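Local coordinates for putative rRNA methylase (Clostridium thermocellum ATCC 27405, PDB 3EEY), which probably acts as an S-adenosylmethionine-dependent methyltransferase, perhaps on ribosomal RNA, and is seen here with S-adenosylmethionine bound, at residues T25-T30 with K95-N100; N33-A38 with T64-D69; I139-D144 with P179-C184. All blocks are in the same frame, centred on the assembly; numbering follows the deposited sequence.

Interaction 1 of 3, residues T25-T30 with K95-N100; sequences TVVDAT and KAVMFN. With SAM (S-adenosylmethionine), chain K.
Ala29 sets its methyl group over one face of the Phe99 ring, a CH-pi contact in which CB stands 3.7 Å from the ring centroid and comes closest to the rim, 3.5 Å from CE1. One residue on, Thr30 turns OG1 into the space between its own backbone N and carbonyl carbon (chi1 46°), and there the hydroxyl oxygen accepts the backbone N-H of Asn100 (OG1 to N 2.8 Å). A side chain thus carries on the strand pairing after regular bonding ends at Ala29 N and Met98 O, 3.0 Å apart. The Thr30 carbonyl oxygen accepts an N-H from the amino group of SAM (O to N 3.1 Å). Asp28 closes an Asx turn: its OD1 takes the N-H of Thr30 at 3.3 Å from above the carboxylate plane, while OD2 is hydrogen-bonded to OG1 of Thr37. Deeper in the sheet Val27 and Val97 lie side by side, CB of Val27 3.8 Å from CG1 of Val97; both have CG1 anti to the backbone N, matching rotamers that align their branches. Met98 and Asp28 occupy the other face, facing helix 35-44, where Met98 and Val26 meet Leu40. Strands 49-53 and 133-139 flank 25-28 and 95-100 on their far edges, so the contact joins the two neighbouring, parallel central strands of a Rossmann-like sheet, with SAM at their C-terminal ends.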
# COMPACT_ATOMS: atom_id res chain seq x y z
N THR A 25 -16.53 17.33 -4.65
CA THR A 25 -16.26 17.41 -6.07
C THR A 25 -15.06 16.52 -6.38
O THR A 25 -14.00 16.66 -5.78
CB THR A 25 -16.04 18.87 -6.54
OG1 THR A 25 -17.22 19.64 -6.27
CG2 THR A 25 -15.75 18.94 -8.04
N VAL A 26 -15.26 15.59 -7.31
CA VAL A 26 -14.25 14.59 -7.65
C VAL A 26 -14.05 14.55 -9.17
O VAL A 26 -14.87 15.08 -9.91
CB VAL A 26 -14.61 13.17 -7.10
CG1 VAL A 26 -14.70 13.18 -5.57
CG2 VAL A 26 -15.91 12.65 -7.70
N VAL A 27 -12.95 13.95 -9.61
CA VAL A 27 -12.62 13.85 -11.04
C VAL A 27 -12.26 12.42 -11.44
O VAL A 27 -11.50 11.75 -10.75
CB VAL A 27 -11.42 14.79 -11.45
CG1 VAL A 27 -11.26 14.83 -12.95
CG2 VAL A 27 -11.58 16.20 -10.91
N ASP A 28 -12.85 11.95 -12.53
CA ASP A 28 -12.38 10.76 -13.21
C ASP A 28 -11.62 11.27 -14.43
O ASP A 28 -12.21 11.74 -15.39
CB ASP A 28 -13.56 9.86 -13.62
CG ASP A 28 -13.12 8.52 -14.20
OD1 ASP A 28 -11.91 8.31 -14.44
OD2 ASP A 28 -13.99 7.66 -14.43
N ALA A 29 -10.29 11.18 -14.37
CA ALA A 29 -9.45 11.74 -15.41
C ALA A 29 -9.32 10.85 -16.64
O ALA A 29 -8.82 11.28 -17.68
CB ALA A 29 -8.08 12.07 -14.85
N THR A 30 -9.77 9.60 -16.53
CA THR A 30 -9.67 8.63 -17.61
C THR A 30 -10.96 7.82 -17.64
O THR A 30 -11.03 6.73 -17.07
CB THR A 30 -8.46 7.66 -17.41
OG1 THR A 30 -8.45 7.20 -16.06
CG2 THR A 30 -7.13 8.34 -17.69
N LYS A 95 -11.75 16.91 -4.14
CA LYS A 95 -11.39 15.98 -3.08
C LYS A 95 -10.53 14.83 -3.60
O LYS A 95 -9.61 14.38 -2.92
CB LYS A 95 -12.64 15.45 -2.38
CG LYS A 95 -12.38 14.77 -1.03
CD LYS A 95 -11.91 15.76 0.03
CE LYS A 95 -12.21 15.28 1.44
NZ LYS A 95 -13.67 15.28 1.72
N ALA A 96 -10.85 14.35 -4.80
CA ALA A 96 -10.17 13.18 -5.35
C ALA A 96 -10.09 13.21 -6.86
O ALA A 96 -10.93 13.81 -7.52
CB ALA A 96 -10.84 11.91 -4.88
N VAL A 97 -9.05 12.57 -7.41
CA VAL A 97 -8.89 12.39 -8.85
C VAL A 97 -8.46 10.95 -9.09
O VAL A 97 -7.57 10.45 -8.41
CB VAL A 97 -7.86 13.37 -9.47
CG1 VAL A 97 -7.94 13.35 -11.00
CG2 VAL A 97 -8.06 14.79 -9.00
N MET A 98 -9.09 10.28 -10.04
CA MET A 98 -8.71 8.91 -10.38
C MET A 98 -8.07 8.86 -11.76
O MET A 98 -8.64 9.35 -12.74
CB MET A 98 -9.91 7.95 -10.28
CG MET A 98 -10.56 7.83 -8.89
SD MET A 98 -11.92 6.63 -8.81
CE MET A 98 -11.11 5.09 -8.51
N PHE A 99 -6.87 8.28 -11.83
CA PHE A 99 -6.21 7.98 -13.11
C PHE A 99 -6.12 6.48 -13.30
O PHE A 99 -5.74 5.74 -12.39
CB PHE A 99 -4.79 8.55 -13.13
CG PHE A 99 -4.72 10.02 -13.31
CD1 PHE A 99 -4.61 10.58 -14.58
CD2 PHE A 99 -4.78 10.87 -12.22
CE1 PHE A 99 -4.54 11.94 -14.74
CE2 PHE A 99 -4.71 12.24 -12.37
CZ PHE A 99 -4.60 12.78 -13.63
N ASN A 100 -6.47 6.04 -14.50
CA ASN A 100 -6.33 4.65 -14.89
C ASN A 100 -5.58 4.62 -16.22
O ASN A 100 -6.15 4.92 -17.26
CB ASN A 100 -7.72 4.03 -15.00
CG ASN A 100 -7.74 2.57 -14.65
OD1 ASN A 100 -7.43 1.73 -15.49
ND2 ASN A 100 -8.11 2.26 -13.41
N SAM K . -11.34 3.91 -15.75
CA SAM K . -11.59 3.36 -17.11
C SAM K . -12.75 2.35 -17.13
O SAM K . -12.90 1.53 -18.04
OXT SAM K . -13.57 2.34 -16.21
CB SAM K . -10.31 2.78 -17.71
CG SAM K . -9.45 3.85 -18.38
SD SAM K . -8.53 3.24 -19.82
CE SAM K . -7.27 2.24 -19.00
C5' SAM K . -7.64 4.75 -20.29
C4' SAM K . -8.60 5.77 -20.91
O4' SAM K . -8.02 7.07 -20.93
C3' SAM K . -8.98 5.43 -22.35
O3' SAM K . -10.38 5.45 -22.45
C2' SAM K . -8.35 6.52 -23.19
O2' SAM K . -9.11 6.86 -24.33
C1' SAM K . -8.27 7.67 -22.18
N9 SAM K . -7.25 8.68 -22.50
C8 SAM K . -6.10 8.54 -23.26
N7 SAM K . -5.46 9.73 -23.29
C5 SAM K . -6.19 10.63 -22.57
C6 SAM K . -6.01 11.97 -22.27
N6 SAM K . -4.96 12.66 -22.70
N1 SAM K . -6.96 12.61 -21.50
C2 SAM K . -8.08 11.95 -21.03
N3 SAM K . -8.23 10.62 -21.32
C4 SAM K . -7.31 9.97 -22.08

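Interaction 2 of 3, residues N33-A38 with T64-D69. With SAM (S-adenosylmethionine), chain K.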
# COMPACT_ATOMS: atom_id res chain seq x y z
N ASN A 33 -14.84 3.12 -20.10
CA ASN A 33 -16.20 2.59 -20.14
C ASN A 33 -17.12 3.13 -19.04
O ASN A 33 -18.33 2.92 -19.08
CB ASN A 33 -16.17 1.06 -20.15
CG ASN A 33 -15.54 0.49 -21.41
OD1 ASN A 33 -15.80 0.97 -22.52
ND2 ASN A 33 -14.71 -0.53 -21.25
N GLY A 34 -16.54 3.83 -18.07
CA GLY A 34 -17.31 4.60 -17.09
C GLY A 34 -17.49 3.97 -15.72
O GLY A 34 -18.26 4.48 -14.90
N ASN A 35 -16.76 2.88 -15.48
CA ASN A 35 -16.82 2.14 -14.22
C ASN A 35 -16.42 2.97 -12.99
O ASN A 35 -17.17 3.02 -12.01
CB ASN A 35 -15.97 0.88 -14.30
CG ASN A 35 -16.42 -0.06 -15.40
OD1 ASN A 35 -17.53 -0.60 -15.34
ND2 ASN A 35 -15.57 -0.26 -16.39
N ASP A 36 -15.26 3.61 -13.06
CA ASP A 36 -14.80 4.54 -12.02
C ASP A 36 -15.68 5.79 -11.90
O ASP A 36 -15.85 6.31 -10.80
CB ASP A 36 -13.35 4.96 -12.25
CG ASP A 36 -12.36 3.82 -12.03
OD1 ASP A 36 -12.76 2.75 -11.53
OD2 ASP A 36 -11.17 4.01 -12.34
N THR A 37 -16.22 6.26 -13.03
CA THR A 37 -17.13 7.41 -13.05
C THR A 37 -18.41 7.11 -12.26
O THR A 37 -18.83 7.92 -11.44
CB THR A 37 -17.52 7.85 -14.49
OG1 THR A 37 -16.45 7.55 -15.40
CG2 THR A 37 -17.83 9.34 -14.52
N ALA A 38 -18.99 5.93 -12.50
CA ALA A 38 -20.18 5.45 -11.79
C ALA A 38 -19.90 5.28 -10.31
O ALA A 38 -20.69 5.70 -9.45
CB ALA A 38 -20.68 4.14 -12.39
N THR A 64 -21.76 7.73 -20.85
CA THR A 64 -23.09 8.36 -20.83
C THR A 64 -24.16 7.29 -20.68
O THR A 64 -25.09 7.46 -19.89
CB THR A 64 -23.37 9.20 -22.11
OG1 THR A 64 -22.24 10.01 -22.42
CG2 THR A 64 -24.59 10.10 -21.92
N LYS A 65 -24.02 6.20 -21.43
CA LYS A 65 -24.96 5.09 -21.41
C LYS A 65 -24.99 4.41 -20.04
O LYS A 65 -26.06 4.17 -19.49
CB LYS A 65 -24.62 4.08 -22.50
CG LYS A 65 -25.62 2.93 -22.63
CD LYS A 65 -25.17 1.94 -23.69
CE LYS A 65 -25.91 0.62 -23.57
NZ LYS A 65 -27.37 0.75 -23.82
N LYS A 66 -23.80 4.12 -19.51
CA LYS A 66 -23.62 3.57 -18.16
C LYS A 66 -24.31 4.37 -17.06
O LYS A 66 -25.09 3.81 -16.29
CB LYS A 66 -22.12 3.49 -17.85
CG LYS A 66 -21.54 2.09 -17.91
CD LYS A 66 -21.44 1.52 -16.51
CE LYS A 66 -20.68 0.19 -16.43
NZ LYS A 66 -19.96 -0.23 -17.66
N LEU A 67 -24.02 5.67 -17.00
CA LEU A 67 -24.53 6.54 -15.96
C LEU A 67 -26.03 6.77 -16.03
O LEU A 67 -26.68 6.91 -15.00
CB LEU A 67 -23.78 7.86 -15.98
CG LEU A 67 -22.30 7.85 -15.59
CD1 LEU A 67 -21.63 9.09 -16.11
CD2 LEU A 67 -22.11 7.72 -14.09
N THR A 68 -26.58 6.81 -17.25
CA THR A 68 -28.02 7.01 -17.46
C THR A 68 -28.78 5.75 -17.03
O THR A 68 -29.87 5.84 -16.43
CB THR A 68 -28.35 7.37 -18.95
OG1 THR A 68 -27.45 8.39 -19.41
CG2 THR A 68 -29.79 7.86 -19.10
N ASP A 69 -28.18 4.60 -17.32
CA ASP A 69 -28.69 3.29 -16.92
C ASP A 69 -28.78 3.11 -15.41
O ASP A 69 -29.65 2.41 -14.93
CB ASP A 69 -27.81 2.16 -17.49
CG ASP A 69 -28.09 1.87 -18.96
OD1 ASP A 69 -28.99 2.51 -19.56
OD2 ASP A 69 -27.40 0.99 -19.53
N SAM K . -11.34 3.91 -15.75
CA SAM K . -11.59 3.36 -17.11
C SAM K . -12.75 2.35 -17.13
O SAM K . -12.90 1.53 -18.04
OXT SAM K . -13.57 2.34 -16.21
CB SAM K . -10.31 2.78 -17.71
CG SAM K . -9.45 3.85 -18.38
SD SAM K . -8.53 3.24 -19.82
CE SAM K . -7.27 2.24 -19.00
C5' SAM K . -7.64 4.75 -20.29
C4' SAM K . -8.60 5.77 -20.91
O4' SAM K . -8.02 7.07 -20.93
C3' SAM K . -8.98 5.43 -22.35
O3' SAM K . -10.38 5.45 -22.45
C2' SAM K . -8.35 6.52 -23.19
O2' SAM K . -9.11 6.86 -24.33
C1' SAM K . -8.27 7.67 -22.18
N9 SAM K . -7.25 8.68 -22.50
C8 SAM K . -6.10 8.54 -23.26
N7 SAM K . -5.46 9.73 -23.29
C5 SAM K . -6.19 10.63 -22.57
C6 SAM K . -6.01 11.97 -22.27
N6 SAM K . -4.96 12.66 -22.70
N1 SAM K . -6.96 12.61 -21.50
C2 SAM K . -8.08 11.95 -21.03
N3 SAM K . -8.23 10.62 -21.32
C4 SAM K . -7.31 9.97 -22.08
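OXT of the SAM carboxylate is held by Asn35, whose side-chain oxygen meets Lys66 across the contact: ND2 donates to OXT at 3.3 Å, and the backbone N of Asn35 adds a weak bond to the same oxygen. The other carboxylate oxygen of SAM, O, takes the N-H of Asn33 at 3.2 Å in a fairly straight bond (162° at the hydrogen). With CG of Asn35 anti to its carbonyl carbon (chi1 -60°), the amide is brought to the cofactor, and the twist about CB-CG (chi2 -65°) gives ND2 to OXT and OD1 to Lys66, whose NZ makes a weak bond to it of 3.4 Å. The lysine chain passes the loop on its way, its CG 3.5 Å from the carbonyl oxygen of Asn33. This turn, with Gly34 as N-cap of helix 35-44, is the loop after the first strand of a Rossmann-like methyltransferase, where amides at the helix start commonly receive the methionine carboxylate of the cofactor. The helix start would probably favour that negative charge; Lys66 approaches the far side of the Asn35 amide, not the carboxylate. Beyond the polar rim the contact becomes apolar: the two branches of Leu67 divide their partners, CD2 lying 3.8 Å from CA of Ala38 and CD1 4.1 Å from CG2 of Thr37, across which it runs at about a right angle. Val76 of strand 76-79 touches both Thr37 and Leu67.

Interaction 3 of 3, residues I139-D144 with P179-C184; sequences IYYGGD and PPILVC
Two backbone hydrogen bonds join Ile139 and Ile181 as an antiparallel hydrogen-bonded pair: Ile139 N gives to Ile181 O at 2.7 Å, almost straight, and Ile181 N returns to Ile139 O at 3.0 Å. The pair lies where 133-139 ends beside 181-187, the reversed strand characteristic of Rossmann-like methyltransferases. A third polar bond comes from a side chain. The ring of Tyr141 brings its hydroxyl to the carbonyl oxygen of Pro179, OH to O 3.0 Å; CG stands between the backbone N and the carbonyl carbon (chi1 60°), which sends the ring across to the facing segment. Aromatic contacts follow. Pro180 lays CB over one face of the Tyr140 ring in a CH-pi contact, 4.3 Å from the centroid, while its CG touches CE1 of Tyr140 at 3.5 Å. Among the aliphatic groups, CD1 of Ile139 reaches CG2 of Val183 at 3.9 Å. Helix 148-157 lies against the side of the sheet that carries Ile139 and Ile181, its Lys150 touching both and making a cation-pi contact with Tyr141. Toward the start of the strand the pairing stops: Pro179, at the next hydrogen-bonding position, has no N-H to give, and here the tyrosines take over, one by a hydroxyl bond and the other by its ring face.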
# COMPACT_ATOMS: atom_id res chain seq x y z
N ILE A 139 -1.40 2.14 -12.74
CA ILE A 139 -0.51 2.14 -13.89
C ILE A 139 -0.47 0.75 -14.50
O ILE A 139 -0.02 -0.21 -13.86
CB ILE A 139 0.93 2.59 -13.52
CG1 ILE A 139 0.93 3.99 -12.90
CG2 ILE A 139 1.84 2.54 -14.75
CD1 ILE A 139 2.25 4.41 -12.25
N TYR A 140 -0.95 0.63 -15.73
CA TYR A 140 -0.79 -0.59 -16.52
C TYR A 140 0.36 -0.41 -17.48
O TYR A 140 0.58 0.68 -18.00
CB TYR A 140 -2.03 -0.89 -17.33
CG TYR A 140 -3.27 -1.17 -16.51
CD1 TYR A 140 -3.69 -2.47 -16.29
CD2 TYR A 140 -4.03 -0.13 -15.98
CE1 TYR A 140 -4.85 -2.73 -15.54
CE2 TYR A 140 -5.17 -0.38 -15.23
CZ TYR A 140 -5.57 -1.67 -15.02
OH TYR A 140 -6.71 -1.92 -14.28
N TYR A 141 1.07 -1.50 -17.72
CA TYR A 141 2.29 -1.47 -18.51
C TYR A 141 2.51 -2.85 -19.10
O TYR A 141 1.72 -3.76 -18.86
CB TYR A 141 3.48 -1.01 -17.65
CG TYR A 141 3.79 -1.86 -16.44
CD1 TYR A 141 2.90 -1.94 -15.37
CD2 TYR A 141 5.00 -2.55 -16.34
CE1 TYR A 141 3.18 -2.71 -14.26
CE2 TYR A 141 5.30 -3.33 -15.22
CZ TYR A 141 4.38 -3.40 -14.19
OH TYR A 141 4.65 -4.16 -13.06
N GLY A 142 3.58 -3.00 -19.88
CA GLY A 142 3.82 -4.23 -20.63
C GLY A 142 2.85 -4.29 -21.79
O GLY A 142 2.21 -3.29 -22.12
N GLY A 143 2.74 -5.46 -22.42
CA GLY A 143 1.79 -5.66 -23.52
C GLY A 143 1.92 -4.61 -24.62
O GLY A 143 3.02 -4.14 -24.91
N ASP A 144 0.78 -4.23 -25.21
CA ASP A 144 0.73 -3.18 -26.23
C ASP A 144 1.16 -1.83 -25.67
O ASP A 144 1.83 -1.05 -26.35
CB ASP A 144 -0.69 -3.07 -26.83
CG ASP A 144 -1.09 -4.29 -27.66
OD1 ASP A 144 -1.72 -4.09 -28.72
OD2 ASP A 144 -0.80 -5.44 -27.25
N PRO A 179 2.09 -6.94 -13.21
CA PRO A 179 0.91 -6.64 -12.41
C PRO A 179 0.78 -5.12 -12.28
O PRO A 179 1.79 -4.43 -12.09
CB PRO A 179 1.23 -7.30 -11.06
CG PRO A 179 2.71 -7.39 -11.02
CD PRO A 179 3.13 -7.62 -12.42
N PRO A 180 -0.44 -4.59 -12.45
CA PRO A 180 -0.67 -3.14 -12.35
C PRO A 180 -0.20 -2.54 -11.02
O PRO A 180 -0.32 -3.16 -9.96
CB PRO A 180 -2.20 -3.02 -12.50
CG PRO A 180 -2.59 -4.23 -13.27
CD PRO A 180 -1.68 -5.32 -12.80
N ILE A 181 0.35 -1.33 -11.12
CA ILE A 181 0.93 -0.62 -9.99
C ILE A 181 -0.02 0.47 -9.49
O ILE A 181 -0.58 1.18 -10.30
CB ILE A 181 2.28 -0.01 -10.41
CG1 ILE A 181 3.33 -1.12 -10.56
CG2 ILE A 181 2.76 1.06 -9.45
CD1 ILE A 181 4.58 -0.68 -11.27
N LEU A 182 -0.19 0.59 -8.17
CA LEU A 182 -0.98 1.68 -7.58
C LEU A 182 -0.11 2.79 -6.97
O LEU A 182 0.70 2.53 -6.10
CB LEU A 182 -1.93 1.15 -6.51
CG LEU A 182 -2.76 2.21 -5.78
CD1 LEU A 182 -3.76 2.92 -6.70
CD2 LEU A 182 -3.48 1.60 -4.60
N VAL A 183 -0.31 4.02 -7.43
CA VAL A 183 0.29 5.18 -6.79
C VAL A 183 -0.81 6.01 -6.12
O VAL A 183 -1.83 6.29 -6.72
CB VAL A 183 1.14 6.03 -7.78
CG1 VAL A 183 1.80 7.17 -7.06
CG2 VAL A 183 2.22 5.18 -8.43
N CYS A 184 -0.60 6.34 -4.85
CA CYS A 184 -1.51 7.19 -4.11
C CYS A 184 -0.81 8.49 -3.77
O CYS A 184 0.24 8.48 -3.14
CB CYS A 184 -1.96 6.52 -2.82
SG CYS A 184 -3.07 5.15 -3.08

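Overall arrangement
All three contacts belong to one Rossmann-like methyltransferase domain, whose seven-stranded sheet has the order 3-2-1-4-5-7-6. Interaction 1 joins its two central strands; interaction 2, its centre about 14 Å away, packs helices 35-44 and 57-69 on the side of strand 76-79; interaction 3, about 17 Å from interaction 1 between centres, pairs strand 133-139 with the antiparallel 181-187. Along the chain, interaction 2 falls between the two segments of interaction 1, and interaction 3 follows. Asp28 and Thr37 bridge interactions 1 and 2, which both bind SAM, while Asn100 touches Tyr140 of interaction 3. The cofactor therefore sits at the ends of adjoining strands, with Tyr140 nearby.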